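Side-chain contact in putative Nitroreductase (Anabaena variabilis ATCC 29413, PDB 3EO7), which binds flavin mononucleotide and is probably an oxidoreductase of the nitroreductase family: residues Ser325-Glu328 and Ile329-Lys333. Residues are numbered along the deposited sequence; the frame is centred on the assembly and turned at random.
Sequences SDLE and ITMHK
Helix 325-333, the short amphipathic helix whose C-terminal end leads into the FMN-binding residues R334, R335 and S336, illustrates how neighbouring turns of one helix share backbone and side-chain contacts. L327 and M331, a selenomethionine, meet on its buried face one turn apart. The branch methyl CD1 of L327 lies 4.0 Å from CG of M331, and SE stands 4.1 Å from L327 CG, the two side chains crossing at a slant. With CG of L327 opposite its own backbone N (chi1 177°), the leucine leans along the helix toward the methionine. Both side chains also touch I202 of helix 181-202, and M331 reaches L469 of helix 452-473, so this face is wedged between two long helices.

Beneath them the backbone follows the i to i+4 pattern. The N-H of M331 binds O of L327 at 2.9 Å, and that of T330 binds O of D326 at 2.9 Å. The T330 hydroxyl, turned back beside its own N (chi1 -72°), puts OG1 3.0 Å from the same D326 oxygen and is also hydrogen-bonded with OE1 of Q473 on helix 452-473; which of the two acceptors takes its one proton is left open. On the more open side, I329 sets CG1 against the outer end of the S325 carbonyl, 3.3 Å from its O.

The backbone O of E328 accepts the N-H of H332; its side chain separately forms salt bridges with R76 and R80 of helix 66-82. Apolar contact on the buried face, a polar tie to helix 452-473 and two arginines, R76 and R80, meeting at OE1 of E328 thus anchor the helix on several sides, and the E328 charge is probably well compensated.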
# COMPACT_ATOMS: atom_id res chain seq x y z
N SER A 325 -2.79 3.71 -21.85
CA SER A 325 -3.94 4.60 -21.81
C SER A 325 -5.10 4.09 -20.93
O SER A 325 -5.73 4.89 -20.22
CB SER A 325 -4.44 4.92 -23.23
OG SER A 325 -4.78 3.73 -23.95
N ASP A 326 -5.37 2.80 -20.97
CA ASP A 326 -6.48 2.25 -20.18
C ASP A 326 -6.08 2.10 -18.71
O ASP A 326 -6.95 2.11 -17.84
CB ASP A 326 -7.00 0.95 -20.81
CG ASP A 326 -7.52 1.17 -22.24
OD1 ASP A 326 -8.28 2.14 -22.47
OD2 ASP A 326 -7.20 0.37 -23.13
N LEU A 327 -4.78 1.96 -18.44
CA LEU A 327 -4.27 1.96 -17.08
C LEU A 327 -4.49 3.37 -16.52
O LEU A 327 -4.96 3.52 -15.39
CB LEU A 327 -2.81 1.56 -17.04
CG LEU A 327 -2.18 1.60 -15.63
CD1 LEU A 327 -2.94 0.75 -14.57
CD2 LEU A 327 -0.71 1.22 -15.75
N GLU A 328 -4.19 4.40 -17.31
CA GLU A 328 -4.46 5.78 -16.87
C GLU A 328 -5.93 6.04 -16.56
O GLU A 328 -6.26 6.59 -15.50
CB GLU A 328 -3.99 6.79 -17.90
CG GLU A 328 -2.52 6.79 -18.06
CD GLU A 328 -1.97 8.14 -18.52
OE1 GLU A 328 -2.12 9.20 -17.82
OE2 GLU A 328 -1.34 8.12 -19.60
N ILE A 329 -6.79 5.63 -17.46
CA ILE A 329 -8.22 5.83 -17.29
C ILE A 329 -8.72 5.08 -16.04
O ILE A 329 -9.46 5.64 -15.21
CB ILE A 329 -9.00 5.36 -18.52
CG1 ILE A 329 -8.70 6.28 -19.72
CG2 ILE A 329 -10.50 5.33 -18.23
CD1 ILE A 329 -9.23 5.72 -21.06
N THR A 330 -8.27 3.85 -15.89
CA THR A 330 -8.63 3.03 -14.75
C THR A 330 -8.14 3.64 -13.42
O THR A 330 -8.91 3.71 -12.46
CB THR A 330 -8.14 1.58 -14.94
OG1 THR A 330 -8.96 0.96 -15.96
CG2 THR A 330 -8.21 0.82 -13.65
N MSE A 331 -6.92 4.15 -13.40
CA MSE A 331 -6.39 4.78 -12.20
C MSE A 331 -7.21 6.00 -11.85
O MSE A 331 -7.50 6.26 -10.68
CB MSE A 331 -4.93 5.14 -12.37
CG MSE A 331 -4.04 3.91 -12.43
SE MSE A 331 -2.16 4.34 -12.58
CE MSE A 331 -1.77 4.70 -10.68
N HIS A 332 -7.65 6.73 -12.87
CA HIS A 332 -8.43 7.92 -12.60
C HIS A 332 -9.85 7.61 -12.09
O HIS A 332 -10.33 8.30 -11.20
CB HIS A 332 -8.48 8.83 -13.84
CG HIS A 332 -9.23 10.10 -13.59
ND1 HIS A 332 -8.71 11.13 -12.83
CD2 HIS A 332 -10.46 10.50 -13.99
CE1 HIS A 332 -9.60 12.11 -12.77
NE2 HIS A 332 -10.67 11.75 -13.46
N LYS A 333 -10.49 6.58 -12.63
CA LYS A 333 -11.90 6.27 -12.31
C LYS A 333 -12.09 5.32 -11.13
O LYS A 333 -13.21 5.15 -10.64
CB LYS A 333 -12.63 5.72 -13.53
CG LYS A 333 -12.30 4.31 -13.90
CD LYS A 333 -13.07 3.91 -15.17
CE LYS A 333 -12.75 2.47 -15.60
NZ LYS A 333 -13.47 2.10 -16.87